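Local coordinates for protein peptidylprolyl Isomerase (Naegleria fowleri, PDB 6B4P) that probably catalyses the cis-trans isomerisation of peptide bonds preceding proline, as expected of an FKBP-type peptidyl-prolyl isomerase, at residues Val75-Val83 and Phe94-Tyr102. Numbering follows the deposited sequence. Where two conformers were deposited one is given.
Sequences VIRGWDLGV and FEIPSDYAY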
ATOM      1  N   VAL A  75       4.165  -9.408   1.846  1.00 17.29           N
ATOM      2  CA  VAL A  75       2.944  -8.691   1.533  1.00 15.68           C
ATOM      3  C   VAL A  75       2.820  -8.657   0.017  1.00 14.48           C
ATOM      4  O   VAL A  75       3.722  -9.083  -0.704  1.00 18.05           O
ATOM      5  CB  VAL A  75       2.932  -7.262   2.112  1.00 16.90           C
ATOM      6  CG1 VAL A  75       2.920  -7.294   3.639  1.00 21.54           C
ATOM      7  CG2 VAL A  75       4.124  -6.476   1.579  1.00 16.62           C
ATOM      8  N   ILE A  76       1.702  -8.116  -0.468  1.00 15.36           N
ATOM      9  CA  ILE A  76       1.520  -8.044  -1.912  1.00 16.14           C
ATOM     10  C   ILE A  76       2.597  -7.162  -2.531  1.00 12.75           C
ATOM     11  O   ILE A  76       3.123  -6.234  -1.898  1.00 13.30           O
ATOM     12  CB  ILE A  76       0.113  -7.545  -2.287  1.00 12.89           C
ATOM     13  CG1 ILE A  76      -0.191  -6.181  -1.661  1.00 11.99           C
ATOM     14  CG2 ILE A  76      -0.931  -8.595  -1.900  1.00 14.29           C
ATOM     15  CD1 ILE A  76      -1.539  -5.610  -2.095  1.00 17.77           C
ATOM     16  N   ARG A  77       2.930  -7.465  -3.793  1.00 16.33           N
ATOM     17  CA  ARG A  77       4.026  -6.768  -4.462  0.47 13.95           C
ATOM     18  C   ARG A  77       3.789  -5.264  -4.508  1.00 15.91           C
ATOM     19  O   ARG A  77       4.733  -4.472  -4.368  1.00 15.24           O
ATOM     20  CB  ARG A  77       4.206  -7.327  -5.873  0.53 17.41           C
ATOM     21  CG  ARG A  77       5.407  -6.764  -6.603  0.53 22.10           C
ATOM     22  CD  ARG A  77       5.785  -7.663  -7.766  0.53 26.83           C
ATOM     23  NE  ARG A  77       4.723  -7.766  -8.763  0.53 30.79           N
ATOM     24  CZ  ARG A  77       4.757  -7.169  -9.950  0.53 32.84           C
ATOM     25  NH1 ARG A  77       5.804  -6.426 -10.285  0.53 36.74           N
ATOM     26  NH2 ARG A  77       3.752  -7.315 -10.804  0.53 29.49           N
ATOM     27  N   GLY A  78       2.538  -4.846  -4.710  1.00 13.31           N
ATOM     28  CA  GLY A  78       2.248  -3.422  -4.745  1.00 13.96           C
ATOM     29  C   GLY A  78       2.554  -2.717  -3.439  1.00 11.50           C
ATOM     30  O   GLY A  78       2.875  -1.524  -3.438  1.00 13.27           O
ATOM     31  N   TRP A  79       2.460  -3.430  -2.313  1.00 12.26           N
ATOM     32  CA  TRP A  79       2.861  -2.838  -1.042  1.00 10.73           C
ATOM     33  C   TRP A  79       4.380  -2.788  -0.885  1.00 13.68           C
ATOM     34  O   TRP A  79       4.916  -1.779  -0.413  1.00 15.00           O
ATOM     35  CB  TRP A  79       2.250  -3.612   0.124  1.00 12.38           C
ATOM     36  CG  TRP A  79       0.866  -3.199   0.508  1.00 10.81           C
ATOM     37  CD1 TRP A  79      -0.105  -2.653  -0.296  1.00 14.94           C
ATOM     38  CD2 TRP A  79       0.300  -3.304   1.805  1.00 11.28           C
ATOM     39  NE1 TRP A  79      -1.244  -2.421   0.443  1.00 14.03           N
ATOM     40  CE2 TRP A  79      -1.018  -2.814   1.736  1.00 12.84           C
ATOM     41  CE3 TRP A  79       0.786  -3.771   3.037  1.00 12.83           C
ATOM     42  CZ2 TRP A  79      -1.857  -2.775   2.851  1.00 15.54           C
ATOM     43  CZ3 TRP A  79      -0.050  -3.745   4.132  1.00 16.29           C
ATOM     44  CH2 TRP A  79      -1.359  -3.245   4.032  1.00 17.14           C
ATOM     45  N   ASP A  80       5.094  -3.860  -1.248  1.00 14.24           N
ATOM     46  CA  ASP A  80       6.553  -3.800  -1.182  1.00 15.87           C
ATOM     47  C   ASP A  80       7.078  -2.667  -2.060  1.00 16.12           C
ATOM     48  O   ASP A  80       7.903  -1.857  -1.627  1.00 17.88           O
ATOM     49  CB  ASP A  80       7.162  -5.138  -1.610  1.00 15.72           C
ATOM     50  CG  ASP A  80       7.559  -6.030  -0.433  1.00 23.51           C
ATOM     51  OD1 ASP A  80       7.589  -5.577   0.733  1.00 20.61           O
ATOM     52  OD2 ASP A  80       7.851  -7.216  -0.696  1.00 23.43           O
ATOM     53  N   LEU A  81       6.594  -2.580  -3.302  1.00 14.22           N
ATOM     54  CA  LEU A  81       7.063  -1.513  -4.183  1.00 13.24           C
ATOM     55  C   LEU A  81       6.533  -0.161  -3.741  1.00 14.33           C
ATOM     56  O   LEU A  81       7.252   0.848  -3.783  1.00 16.69           O
ATOM     57  CB  LEU A  81       6.632  -1.786  -5.622  1.00 13.12           C
ATOM     58  CG  LEU A  81       7.248  -2.974  -6.346  1.00 19.88           C
ATOM     59  CD1 LEU A  81       6.617  -3.140  -7.720  1.00 23.09           C
ATOM     60  CD2 LEU A  81       8.756  -2.786  -6.458  1.00 22.90           C
ATOM     61  N   GLY A  82       5.271  -0.115  -3.323  1.00 13.76           N
ATOM     62  CA  GLY A  82       4.661   1.165  -3.004  1.00 13.94           C
ATOM     63  C   GLY A  82       5.231   1.783  -1.744  1.00 14.04           C
ATOM     64  O   GLY A  82       5.535   2.979  -1.711  1.00 14.92           O
ATOM     65  N   VAL A  83       5.385   0.978  -0.688  1.00 13.18           N
ATOM     66  CA  VAL A  83       5.922   1.524   0.558  1.00 13.51           C
ATOM     67  C   VAL A  83       7.394   1.904   0.398  1.00 12.30           C
ATOM     68  O   VAL A  83       7.836   2.912   0.960  1.00 14.37           O
ATOM     69  CB  VAL A  83       5.692   0.528   1.711  1.00 14.02           C
ATOM     70  CG1 VAL A  83       6.327   1.034   2.993  1.00 16.93           C
ATOM     71  CG2 VAL A  83       4.186   0.329   1.924  1.00 14.99           C
ATOM     72  N   PHE A  94      -2.952   4.590  -3.422  1.00 12.76           N
ATOM     73  CA  PHE A  94      -2.388   3.678  -4.407  1.00 13.03           C
ATOM     74  C   PHE A  94      -3.479   2.969  -5.188  1.00 14.46           C
ATOM     75  O   PHE A  94      -4.452   2.478  -4.611  1.00 15.73           O
ATOM     76  CB  PHE A  94      -1.515   2.614  -3.732  1.00 14.74           C
ATOM     77  CG  PHE A  94      -0.272   3.149  -3.091  1.00 13.20           C
ATOM     78  CD1 PHE A  94       0.948   3.060  -3.741  1.00 15.45           C
ATOM     79  CD2 PHE A  94      -0.314   3.711  -1.821  1.00 14.09           C
ATOM     80  CE1 PHE A  94       2.115   3.541  -3.131  1.00 16.26           C
ATOM     81  CE2 PHE A  94       0.858   4.182  -1.210  1.00 17.19           C
ATOM     82  CZ  PHE A  94       2.063   4.096  -1.871  1.00 14.69           C
ATOM     83  N   GLU A  95      -3.295   2.890  -6.504  1.00 13.36           N
ATOM     84  CA  GLU A  95      -4.035   1.959  -7.342  1.00 12.94           C
ATOM     85  C   GLU A  95      -3.150   0.750  -7.598  1.00 15.59           C
ATOM     86  O   GLU A  95      -2.056   0.890  -8.163  1.00 13.90           O
ATOM     87  CB  GLU A  95      -4.444   2.612  -8.655  1.00 13.02           C
ATOM     88  CG  GLU A  95      -5.280   1.692  -9.516  1.00 13.42           C
ATOM     89  CD  GLU A  95      -6.006   2.424 -10.628  1.00 17.05           C
ATOM     90  OE1 GLU A  95      -6.776   3.364 -10.332  1.00 18.84           O
ATOM     91  OE2 GLU A  95      -5.765   2.084 -11.800  1.00 20.04           O
ATOM     92  N   ILE A  96      -3.619  -0.428  -7.208  1.00 12.57           N
ATOM     93  CA  ILE A  96      -2.819  -1.642  -7.245  1.00 12.44           C
ATOM     94  C   ILE A  96      -3.530  -2.667  -8.118  1.00 12.50           C
ATOM     95  O   ILE A  96      -4.444  -3.355  -7.664  1.00 14.64           O
ATOM     96  CB  ILE A  96      -2.574  -2.189  -5.830  1.00 12.75           C
ATOM     97  CG1 ILE A  96      -1.923  -1.106  -4.964  1.00 12.73           C
ATOM     98  CG2 ILE A  96      -1.665  -3.408  -5.884  1.00 14.50           C
ATOM     99  CD1 ILE A  96      -1.361  -1.614  -3.630  1.00 15.62           C
ATOM    100  N   PRO A  97      -3.110  -2.822  -9.377  1.00 14.68           N
ATOM    101  CA  PRO A  97      -3.693  -3.857 -10.237  1.00 15.79           C
ATOM    102  C   PRO A  97      -3.558  -5.245  -9.628  1.00 15.31           C
ATOM    103  O   PRO A  97      -2.703  -5.509  -8.777  1.00 14.27           O
ATOM    104  CB  PRO A  97      -2.884  -3.737 -11.540  1.00 18.73           C
ATOM    105  CG  PRO A  97      -2.316  -2.334 -11.507  1.00 19.57           C
ATOM    106  CD  PRO A  97      -2.045  -2.065 -10.062  1.00 14.61           C
ATOM    107  N   SER A  98      -4.435  -6.143 -10.089  1.00 19.20           N
ATOM    108  CA  SER A  98      -4.483  -7.488  -9.532  1.00 17.33           C
ATOM    109  C   SER A  98      -3.146  -8.207  -9.676  1.00 19.16           C
ATOM    110  O   SER A  98      -2.762  -8.978  -8.784  1.00 17.62           O
ATOM    111  CB  SER A  98      -5.609  -8.294 -10.190  1.00 21.17           C
ATOM    112  OG  SER A  98      -5.373  -8.479 -11.573  1.00 23.91           O
ATOM    113  N   ASP A  99      -2.405  -7.938 -10.751  1.00 20.81           N
ATOM    114  CA  ASP A  99      -1.114  -8.601 -10.882  1.00 20.74           C
ATOM    115  C   ASP A  99      -0.057  -8.022  -9.947  1.00 19.57           C
ATOM    116  O   ASP A  99       1.067  -8.547  -9.922  1.00 24.94           O
ATOM    117  CB  ASP A  99      -0.625  -8.577 -12.340  1.00 25.16           C
ATOM    118  CG  ASP A  99      -0.579  -7.186 -12.945  1.00 28.83           C
ATOM    119  OD1 ASP A  99      -1.421  -6.339 -12.606  1.00 29.88           O
ATOM    120  OD2 ASP A  99       0.300  -6.948 -13.802  1.00 38.99           O
ATOM    121  N   TYR A 100      -0.383  -6.971  -9.193  1.00 15.41           N
ATOM    122  CA  TYR A 100       0.452  -6.493  -8.097  1.00 14.83           C
ATOM    123  C   TYR A 100      -0.181  -6.804  -6.750  1.00 15.04           C
ATOM    124  O   TYR A 100       0.316  -6.344  -5.716  1.00 15.23           O
ATOM    125  CB  TYR A 100       0.715  -4.982  -8.223  1.00 14.83           C
ATOM    126  CG  TYR A 100       1.581  -4.599  -9.401  1.00 15.68           C
ATOM    127  CD1 TYR A 100       2.947  -4.397  -9.249  1.00 18.74           C
ATOM    128  CD2 TYR A 100       1.035  -4.456 -10.672  1.00 15.19           C
ATOM    129  CE1 TYR A 100       3.742  -4.053 -10.335  1.00 22.60           C
ATOM    130  CE2 TYR A 100       1.818  -4.111 -11.747  1.00 21.46           C
ATOM    131  CZ  TYR A 100       3.170  -3.917 -11.576  1.00 22.67           C
ATOM    132  OH  TYR A 100       3.942  -3.576 -12.662  1.00 27.61           O
ATOM    133  N   ALA A 101      -1.290  -7.548  -6.744  1.00 14.69           N
ATOM    134  CA  ALA A 101      -1.996  -7.858  -5.507  1.00 14.51           C
ATOM    135  C   ALA A 101      -2.199  -9.369  -5.422  1.00 14.74           C
ATOM    136  O   ALA A 101      -1.220 -10.117  -5.358  1.00 18.09           O
ATOM    137  CB  ALA A 101      -3.324  -7.095  -5.432  1.00 16.48           C
ATOM    138  N   TYR A 102      -3.447  -9.838  -5.444  1.00 14.36           N
ATOM    139  CA  TYR A 102      -3.717 -11.259  -5.279  1.00 15.38           C
ATOM    140  C   TYR A 102      -4.007 -11.968  -6.592  1.00 18.39           C
ATOM    141  O   TYR A 102      -4.357 -13.153  -6.579  1.00 17.85           O
ATOM    142  CB  TYR A 102      -4.859 -11.467  -4.282  1.00 15.37           C
ATOM    143  CG  TYR A 102      -4.502 -10.946  -2.907  1.00 13.47           C
ATOM    144  CD1 TYR A 102      -5.014  -9.732  -2.443  1.00 16.30           C
ATOM    145  CD2 TYR A 102      -3.622 -11.638  -2.085  1.00 14.46           C
ATOM    146  CE1 TYR A 102      -4.675  -9.240  -1.191  1.00 17.09           C
ATOM    147  CE2 TYR A 102      -3.283 -11.155  -0.828  1.00 15.73           C
ATOM    148  CZ  TYR A 102      -3.806  -9.954  -0.389  1.00 15.64           C
ATOM    149  OH  TYR A 102      -3.464  -9.465   0.848  1.00 17.48           O
TER
HETATM  150  O   HOH W   1       1.454  -9.686  -5.170  1.00 19.46           O
HETATM  151  O   HOH W   2       2.717  -9.883  -7.749  1.00 29.09           O
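Helix 77-83 and strand 94-96 run roughly antiparallel, at 146°, with the segment axes 9.4 Å apart at closest approach. The backbones meet closest where the helix starts, against the turn that follows the strand. There G78 N donates to Y100 O (2.9 Å). A water accepts from R77 N and donates to A101 O, bridging the two backbones beside that bond. G78 and G82 face the second segment with no side chain. This lets I96 CD1 and CG2 pack near G78, and F94 CE1 come to 3.5 Å from G82 CA. I96 CD1 also reaches the indole edge of W79 at CD1 (3.7 Å).

I76, at the N-cap position, spreads its two branches. CG2 makes a CH-pi contact over the Y102 ring face, 3.7 Å from its centroid, while CD1 meets A101 CB. The R77 chain bends at chi3 (62°) and lays its guanidinium on Y100, centres 3.8 Å apart and planes at 22°. L81 CD1 touches the edge of the same ring. R77 NH2 donates to D99 O (3.1 Å) from above the carbonyl plane, and a second water links NE to that oxygen. D99 OD2 pairs with R21.

This is the short helix of the FKBP fold, packed against the curved sheet. W79 probably floors the proline pocket, as in other FKBPs, with Y46 and F119 edge-to-face. In this R77 conformer, one of two deposited, the Y100 ring and D99 O probably stabilise the guanidinium charge.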